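Local coordinates for protein plu4264 (Photorhabdus luminescens subsp. laumondii, PDB 4MV2) that is of unknown function but binds a nickel ion in a cupin beta-barrel and is probably a metal-dependent enzyme, as many cupins are, at residues E54-A65 and D99-D108. Numbering follows the deposited sequence.
With NI (nickel (II) ion), chain C.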
ATOM      1  N   GLU A  54       4.906  -3.134 -16.522  1.00 25.63           N
ATOM      2  CA  GLU A  54       5.003  -2.361 -15.304  1.00 22.95           C
ATOM      3  C   GLU A  54       5.303  -3.286 -14.113  1.00 18.89           C
ATOM      4  O   GLU A  54       4.823  -4.444 -14.086  1.00 19.72           O
ATOM      5  CB  GLU A  54       3.669  -1.645 -14.994  1.00 26.84           C
ATOM      6  CG  GLU A  54       3.342  -0.411 -15.819  1.00 31.03           C
ATOM      7  CD  GLU A  54       2.636  -0.715 -17.112  1.00 34.88           C
ATOM      8  OE1 GLU A  54       2.418  -1.906 -17.408  1.00 35.12           O
ATOM      9  OE2 GLU A  54       2.307   0.254 -17.837  1.00 37.26           O
ATOM     10  N   TYR A  55       6.098  -2.793 -13.162  1.00 16.03           N
ATOM     11  CA  TYR A  55       6.312  -3.427 -11.859  1.00 16.01           C
ATOM     12  C   TYR A  55       5.041  -3.339 -11.046  1.00 14.40           C
ATOM     13  O   TYR A  55       4.283  -2.395 -11.189  1.00 15.48           O
ATOM     14  CB  TYR A  55       7.403  -2.696 -11.074  1.00 17.68           C
ATOM     15  CG  TYR A  55       8.774  -2.787 -11.727  1.00 20.94           C
ATOM     16  CD1 TYR A  55       9.183  -1.877 -12.682  1.00 21.99           C
ATOM     17  CD2 TYR A  55       9.635  -3.812 -11.389  1.00 23.33           C
ATOM     18  CE1 TYR A  55      10.437  -2.008 -13.298  1.00 23.85           C
ATOM     19  CE2 TYR A  55      10.867  -3.954 -11.963  1.00 25.11           C
ATOM     20  CZ  TYR A  55      11.275  -3.040 -12.920  1.00 25.05           C
ATOM     21  OH  TYR A  55      12.517  -3.179 -13.517  1.00 28.50           O
ATOM     22  N   GLU A  56       4.814  -4.328 -10.196  1.00 13.50           N
ATOM     23  CA  GLU A  56       3.606  -4.368  -9.375  1.00 13.05           C
ATOM     24  C   GLU A  56       3.871  -5.174  -8.113  1.00 12.92           C
ATOM     25  O   GLU A  56       4.610  -6.155  -8.131  1.00 13.54           O
ATOM     26  CB  GLU A  56       2.451  -4.960 -10.190  1.00 13.74           C
ATOM     27  CG  GLU A  56       1.075  -4.852  -9.489  1.00 14.76           C
ATOM     28  CD  GLU A  56      -0.078  -5.219 -10.378  1.00 17.17           C
ATOM     29  OE1 GLU A  56       0.148  -5.801 -11.460  1.00 19.38           O
ATOM     30  OE2 GLU A  56      -1.219  -4.958  -9.977  1.00 17.70           O
ATOM     31  N   LEU A  57       3.292  -4.675  -7.007  0.52 11.95           N
ATOM     32  CA  LEU A  57       3.324  -5.211  -5.616  0.52 12.71           C
ATOM     33  C   LEU A  57       1.872  -5.395  -5.132  0.52 11.03           C
ATOM     34  O   LEU A  57       1.078  -4.487  -5.305  0.52 12.67           O
ATOM     35  CB  LEU A  57       4.006  -4.196  -4.633  0.52 13.69           C
ATOM     36  CG  LEU A  57       4.063  -4.585  -3.150  0.52 17.44           C
ATOM     37  CD1 LEU A  57       5.061  -5.777  -3.067  0.52 18.27           C
ATOM     38  CD2 LEU A  57       4.516  -3.398  -2.359  0.52 16.61           C
ATOM     39  N   PHE A  58       1.530  -6.541  -4.544  1.00 10.59           N
ATOM     40  CA  PHE A  58       0.265  -6.669  -3.819  1.00 10.20           C
ATOM     41  C   PHE A  58       0.583  -6.713  -2.324  1.00 11.25           C
ATOM     42  O   PHE A  58       1.463  -7.460  -1.872  1.00 11.51           O
ATOM     43  CB  PHE A  58      -0.450  -7.998  -4.125  1.00 11.65           C
ATOM     44  CG  PHE A  58      -0.986  -8.178  -5.525  1.00 12.21           C
ATOM     45  CD1 PHE A  58      -0.978  -7.176  -6.482  1.00 11.82           C
ATOM     46  CD2 PHE A  58      -1.536  -9.402  -5.851  1.00 13.61           C
ATOM     47  CE1 PHE A  58      -1.492  -7.408  -7.737  1.00 12.94           C
ATOM     48  CE2 PHE A  58      -2.055  -9.618  -7.098  1.00 14.44           C
ATOM     49  CZ  PHE A  58      -2.036  -8.630  -8.022  1.00 14.18           C
ATOM     50  N   ILE A  59      -0.208  -5.984  -1.560  1.00 10.85           N
ATOM     51  CA  ILE A  59      -0.211  -5.989  -0.105  1.00 10.28           C
ATOM     52  C   ILE A  59      -1.560  -6.624   0.262  1.00 10.07           C
ATOM     53  O   ILE A  59      -2.621  -6.058   0.008  1.00  9.99           O
ATOM     54  CB  ILE A  59      -0.130  -4.541   0.456  1.00 11.10           C
ATOM     55  CG1 ILE A  59       1.147  -3.848  -0.006  1.00 12.42           C
ATOM     56  CG2 ILE A  59      -0.256  -4.533   1.962  1.00 10.95           C
ATOM     57  CD1 ILE A  59       1.055  -2.339   0.094  1.00 14.19           C
ATOM     58  N   VAL A  60      -1.497  -7.803   0.867  1.00  9.74           N
ATOM     59  CA  VAL A  60      -2.729  -8.540   1.144  1.00  9.40           C
ATOM     60  C   VAL A  60      -3.329  -8.025   2.444  1.00  8.95           C
ATOM     61  O   VAL A  60      -2.649  -8.004   3.484  1.00  9.67           O
ATOM     62  CB  VAL A  60      -2.489 -10.048   1.161  1.00 10.98           C
ATOM     63  CG1 VAL A  60      -3.788 -10.767   1.461  1.00 10.69           C
ATOM     64  CG2 VAL A  60      -1.909 -10.509  -0.163  1.00 11.77           C
ATOM     65  N   ILE A  61      -4.592  -7.625   2.387  1.00  9.80           N
ATOM     66  CA  ILE A  61      -5.236  -6.918   3.485  1.00  9.00           C
ATOM     67  C   ILE A  61      -6.145  -7.798   4.318  1.00  9.40           C
ATOM     68  O   ILE A  61      -6.105  -7.691   5.542  1.00 11.30           O
ATOM     69  CB  ILE A  61      -5.966  -5.661   2.911  1.00  9.70           C
ATOM     70  CG1 ILE A  61      -4.922  -4.629   2.485  1.00 12.01           C
ATOM     71  CG2 ILE A  61      -7.027  -5.118   3.854  1.00 10.29           C
ATOM     72  CD1 ILE A  61      -5.478  -3.451   1.796  1.00 14.37           C
ATOM     73  N   GLN A  62      -6.985  -8.637   3.717  1.00 10.12           N
ATOM     74  CA  GLN A  62      -7.988  -9.377   4.483  1.00 10.17           C
ATOM     75  C   GLN A  62      -8.448 -10.548   3.634  1.00 10.22           C
ATOM     76  O   GLN A  62      -8.592 -10.434   2.410  1.00 10.85           O
ATOM     77  CB  GLN A  62      -9.166  -8.459   4.774  1.00 10.93           C
ATOM     78  CG  GLN A  62     -10.277  -9.046   5.646  1.00 11.99           C
ATOM     79  CD  GLN A  62     -11.385  -7.991   5.804  1.00 12.75           C
ATOM     80  OE1 GLN A  62     -11.122  -6.822   6.162  1.00 15.52           O
ATOM     81  NE2 GLN A  62     -12.551  -8.326   5.453  1.00 13.72           N
ATOM     82  N   GLY A  63      -8.733 -11.661   4.285  1.00 11.44           N
ATOM     83  CA  GLY A  63      -9.268 -12.836   3.611  1.00 11.90           C
ATOM     84  C   GLY A  63      -8.191 -13.773   3.132  1.00 12.29           C
ATOM     85  O   GLY A  63      -7.030 -13.681   3.583  1.00 13.32           O
ATOM     86  N   ASN A  64      -8.605 -14.679   2.238  1.00 12.76           N
ATOM     87  CA  ASN A  64      -7.733 -15.717   1.721  1.00 12.92           C
ATOM     88  C   ASN A  64      -7.941 -15.844   0.246  1.00 13.18           C
ATOM     89  O   ASN A  64      -9.065 -15.808  -0.220  1.00 14.08           O
ATOM     90  CB  ASN A  64      -8.072 -17.061   2.393  1.00 15.08           C
ATOM     91  CG  ASN A  64      -7.796 -17.023   3.863  1.00 17.08           C
ATOM     92  OD1 ASN A  64      -8.666 -16.690   4.680  1.00 18.73           O
ATOM     93  ND2 ASN A  64      -6.567 -17.287   4.216  1.00 18.20           N
ATOM     94  N   ALA A  65      -6.858 -16.073  -0.472  1.00 12.90           N
ATOM     95  CA  ALA A  65      -6.937 -16.279  -1.906  1.00 12.51           C
ATOM     96  C   ALA A  65      -5.741 -17.054  -2.381  1.00 12.87           C
ATOM     97  O   ALA A  65      -4.802 -17.267  -1.626  1.00 14.86           O
ATOM     98  CB  ALA A  65      -7.052 -14.954  -2.641  1.00 13.54           C
ATOM     99  N   ASP A  99     -15.010 -11.827   1.315  1.00 11.09           N
ATOM    100  CA  ASP A  99     -14.265 -10.924   0.466  1.00 10.72           C
ATOM    101  C   ASP A  99     -12.764 -11.059   0.668  1.00 10.86           C
ATOM    102  O   ASP A  99     -12.289 -11.197   1.775  1.00 10.95           O
ATOM    103  CB  ASP A  99     -14.619  -9.475   0.864  1.00 10.54           C
ATOM    104  CG  ASP A  99     -15.966  -8.994   0.414  1.00 11.14           C
ATOM    105  OD1 ASP A  99     -16.497  -9.433  -0.619  1.00 10.68           O
ATOM    106  OD2 ASP A  99     -16.489  -8.073   1.094  1.00 12.57           O
ATOM    107  N   PHE A 100     -12.024 -10.972  -0.423  1.00  9.72           N
ATOM    108  CA  PHE A 100     -10.568 -10.940  -0.399  1.00  8.97           C
ATOM    109  C   PHE A 100     -10.110  -9.550  -0.786  1.00  9.22           C
ATOM    110  O   PHE A 100     -10.435  -9.070  -1.863  1.00 10.69           O
ATOM    111  CB  PHE A 100      -9.955 -11.950  -1.351  1.00  9.89           C
ATOM    112  CG  PHE A 100      -8.464 -11.885  -1.389  1.00  9.77           C
ATOM    113  CD1 PHE A 100      -7.725 -12.343  -0.302  1.00 10.38           C
ATOM    114  CD2 PHE A 100      -7.777 -11.335  -2.470  1.00 10.54           C
ATOM    115  CE1 PHE A 100      -6.355 -12.305  -0.311  1.00 10.82           C
ATOM    116  CE2 PHE A 100      -6.392 -11.304  -2.456  1.00 10.57           C
ATOM    117  CZ  PHE A 100      -5.708 -11.772  -1.384  1.00 10.92           C
ATOM    118  N   HIS A 101      -9.415  -8.875   0.133  1.00  8.96           N
ATOM    119  CA  HIS A 101      -8.956  -7.517  -0.077  1.00  8.99           C
ATOM    120  C   HIS A 101      -7.443  -7.472  -0.236  1.00  9.78           C
ATOM    121  O   HIS A 101      -6.704  -8.089   0.547  1.00  9.49           O
ATOM    122  CB  HIS A 101      -9.263  -6.633   1.137  1.00  9.02           C
ATOM    123  CG  HIS A 101     -10.698  -6.468   1.481  1.00  8.77           C
ATOM    124  ND1 HIS A 101     -11.321  -5.248   1.367  1.00  9.34           N
ATOM    125  CD2 HIS A 101     -11.617  -7.332   1.992  1.00  9.53           C
ATOM    126  CE1 HIS A 101     -12.561  -5.364   1.797  1.00  9.80           C
ATOM    127  NE2 HIS A 101     -12.758  -6.614   2.202  1.00  9.94           N
ATOM    128  N   PHE A 102      -6.980  -6.665  -1.184  1.00  9.94           N
ATOM    129  CA  PHE A 102      -5.541  -6.396  -1.307  1.00  9.52           C
ATOM    130  C   PHE A 102      -5.364  -5.016  -1.901  1.00 10.15           C
ATOM    131  O   PHE A 102      -6.264  -4.506  -2.568  1.00 10.60           O
ATOM    132  CB  PHE A 102      -4.838  -7.487  -2.159  1.00 10.01           C
ATOM    133  CG  PHE A 102      -5.231  -7.523  -3.605  1.00 10.26           C
ATOM    134  CD1 PHE A 102      -6.369  -8.177  -4.022  1.00 11.05           C
ATOM    135  CD2 PHE A 102      -4.391  -6.985  -4.572  1.00 10.33           C
ATOM    136  CE1 PHE A 102      -6.688  -8.244  -5.360  1.00 11.69           C
ATOM    137  CE2 PHE A 102      -4.727  -7.047  -5.876  1.00 12.11           C
ATOM    138  CZ  PHE A 102      -5.875  -7.692  -6.267  1.00 11.49           C
ATOM    139  N   TYR A 103      -4.197  -4.418  -1.674  1.00  9.64           N
ATOM    140  CA  TYR A 103      -3.815  -3.168  -2.297  1.00  9.82           C
ATOM    141  C   TYR A 103      -2.747  -3.481  -3.314  1.00 10.23           C
ATOM    142  O   TYR A 103      -1.819  -4.203  -3.028  1.00 12.20           O
ATOM    143  CB  TYR A 103      -3.317  -2.136  -1.241  1.00  9.92           C
ATOM    144  CG  TYR A 103      -3.550  -0.722  -1.703  1.00  9.80           C
ATOM    145  CD1 TYR A 103      -4.721  -0.074  -1.421  1.00 10.43           C
ATOM    146  CD2 TYR A 103      -2.629  -0.049  -2.506  1.00 10.46           C
ATOM    147  CE1 TYR A 103      -5.017   1.211  -1.914  1.00 10.69           C
ATOM    148  CE2 TYR A 103      -2.892   1.207  -3.000  1.00 11.26           C
ATOM    149  CZ  TYR A 103      -4.098   1.823  -2.739  1.00 10.54           C
ATOM    150  OH  TYR A 103      -4.328   3.052  -3.279  1.00 13.15           O
ATOM    151  N   THR A 104      -2.893  -2.943  -4.511  1.00  9.97           N
ATOM    152  CA  THR A 104      -1.849  -3.069  -5.528  1.00 10.55           C
ATOM    153  C   THR A 104      -1.208  -1.707  -5.751  1.00 11.24           C
ATOM    154  O   THR A 104      -1.863  -0.685  -5.758  1.00 11.66           O
ATOM    155  CB  THR A 104      -2.336  -3.655  -6.842  1.00 12.91           C
ATOM    156  OG1 THR A 104      -1.235  -3.651  -7.721  1.00 15.03           O
ATOM    157  CG2 THR A 104      -3.498  -2.908  -7.444  1.00 14.64           C
ATOM    158  N   ILE A 105       0.106  -1.731  -5.882  0.60 10.98           N
ATOM    159  CA  ILE A 105       0.915  -0.584  -6.245  0.60 11.76           C
ATOM    160  C   ILE A 105       1.716  -0.975  -7.476  0.60 11.92           C
ATOM    161  O   ILE A 105       2.366  -1.991  -7.484  0.60 11.73           O
ATOM    162  CB  ILE A 105       1.855  -0.156  -5.093  0.60 13.27           C
ATOM    163  CG1 ILE A 105       1.030   0.235  -3.864  0.60 15.30           C
ATOM    164  CG2 ILE A 105       2.770   0.975  -5.550  0.60 13.11           C
ATOM    165  CD1 ILE A 105       1.854   0.525  -2.645  0.60 17.34           C
ATOM    166  N   TRP A 106       1.685  -0.134  -8.506  1.00 12.17           N
ATOM    167  CA  TRP A 106       2.396  -0.410  -9.760  1.00 13.08           C
ATOM    168  C   TRP A 106       3.208   0.810 -10.168  1.00 13.66           C
ATOM    169  O   TRP A 106       2.874   1.937  -9.819  1.00 14.25           O
ATOM    170  CB  TRP A 106       1.418  -0.847 -10.853  1.00 14.38           C
ATOM    171  CG  TRP A 106       0.438   0.176 -11.299  1.00 14.56           C
ATOM    172  CD1 TRP A 106       0.603   1.068 -12.304  1.00 17.45           C
ATOM    173  CD2 TRP A 106      -0.887   0.384 -10.799  1.00 14.90           C
ATOM    174  NE1 TRP A 106      -0.503   1.832 -12.447  1.00 17.45           N
ATOM    175  CE2 TRP A 106      -1.449   1.421 -11.552  1.00 15.65           C
ATOM    176  CE3 TRP A 106      -1.653  -0.216  -9.801  1.00 16.23           C
ATOM    177  CZ2 TRP A 106      -2.729   1.889 -11.335  1.00 15.95           C
ATOM    178  CZ3 TRP A 106      -2.920   0.252  -9.587  1.00 17.43           C
ATOM    179  CH2 TRP A 106      -3.447   1.300 -10.352  1.00 17.25           C
ATOM    180  N   TRP A 107       4.285   0.574 -10.899  1.00 13.93           N
ATOM    181  CA  TRP A 107       5.219   1.652 -11.244  1.00 14.03           C
ATOM    182  C   TRP A 107       6.085   1.212 -12.396  1.00 15.18           C
ATOM    183  O   TRP A 107       6.219   0.027 -12.682  1.00 15.71           O
ATOM    184  CB  TRP A 107       6.091   2.083 -10.039  1.00 14.21           C
ATOM    185  CG  TRP A 107       7.045   1.028  -9.564  1.00 14.26           C
ATOM    186  CD1 TRP A 107       8.375   0.925  -9.876  1.00 15.44           C
ATOM    187  CD2 TRP A 107       6.751  -0.085  -8.681  1.00 14.04           C
ATOM    188  NE1 TRP A 107       8.918  -0.157  -9.264  1.00 15.19           N
ATOM    189  CE2 TRP A 107       7.958  -0.799  -8.517  1.00 14.35           C
ATOM    190  CE3 TRP A 107       5.588  -0.561  -8.044  1.00 14.30           C
ATOM    191  CZ2 TRP A 107       8.039  -1.969  -7.751  1.00 15.25           C
ATOM    192  CZ3 TRP A 107       5.688  -1.710  -7.265  1.00 15.06           C
ATOM    193  CH2 TRP A 107       6.887  -2.404  -7.145  1.00 15.17           C
ATOM    194  N   ASP A 108       6.701   2.203 -13.043  1.00 16.16           N
ATOM    195  CA  ASP A 108       7.636   1.948 -14.126  1.00 17.08           C
ATOM    196  C   ASP A 108       8.473   3.178 -14.335  1.00 18.01           C
ATOM    197  O   ASP A 108       8.405   4.142 -13.602  1.00 18.10           O
ATOM    198  CB  ASP A 108       6.920   1.452 -15.389  1.00 19.44           C
ATOM    199  CG  ASP A 108       5.975   2.465 -16.023  1.00 22.85           C
ATOM    200  OD1 ASP A 108       5.707   3.540 -15.494  1.00 21.57           O
ATOM    201  OD2 ASP A 108       5.498   2.147 -17.143  1.00 26.99           O
TER
HETATM  202 NI    NI C 201      -1.270  -6.472 -12.890  0.69 17.42          NI
HETATM  203  O   HOH W   1      -2.702  -6.711 -11.406  1.00 28.22           O
HETATM  204  O   HOH W   2     -13.044 -10.868   4.368  1.00 16.44           O
HETATM  205  O   HOH W   3      -2.033  -4.437 -12.833  1.00 34.53           O
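In the six-stranded sheet of this cupin barrel, strand 55-62 pairs antiparallel with strand 100-107 from Tyr55-Trp107 to Gln62-His101 and carries a nickel ligand, Glu56, on the face that looks into the barrel. The Glu56 chain is extended, with CG anti to the backbone N (chi1 -171°), and brings OE1 to 2.1 Å from the nickel. Its other oxygen, OE2, takes a 2.6 Å hydrogen bond from Thr104 OG1 on its anti lone pair and another from a water that is itself a nickel ligand. Thr104 is thus a second-shell residue that, with the metal and this water, holds the rotation of the carboxylate. His50, His52 and His90 complete the protein ligands, the three-histidine, one-glutamate set of classical cupins. On the same face of the sheet, next along from Glu56 and Thr104, Phe102 CE2 sits over the centre of the Phe58 ring, the two planes inclined at 42°, while Thr104 OG1 lies at the edge of Phe58. Further along, the Phe100 ring receives the methyl of Ala65 squarely on one face, CB 3.4 Å from the ring centroid, and Val60 CG1 reaches Phe100 CE1 at 3.5 Å. The pairing slips by one residue at a classic beta bulge: Ile61 N and Gln62 N both donate to His101 O, from the same face of its carbonyl plane, at 2.8 and 3.2 Å. On the opposite face of the sheet, Tyr55 CB presses over the Trp107 indole, 3.5 Å from the centroid of its five-membered ring; the Tyr55 ring is nearly parallel to the indole but slid aside. Trp107, Ile105 and Tyr103 continue into the dimer interface, where Trp107 NE1 donates to Asn31 O of the second subunit and Ile105 packs on Ile105 of the second subunit.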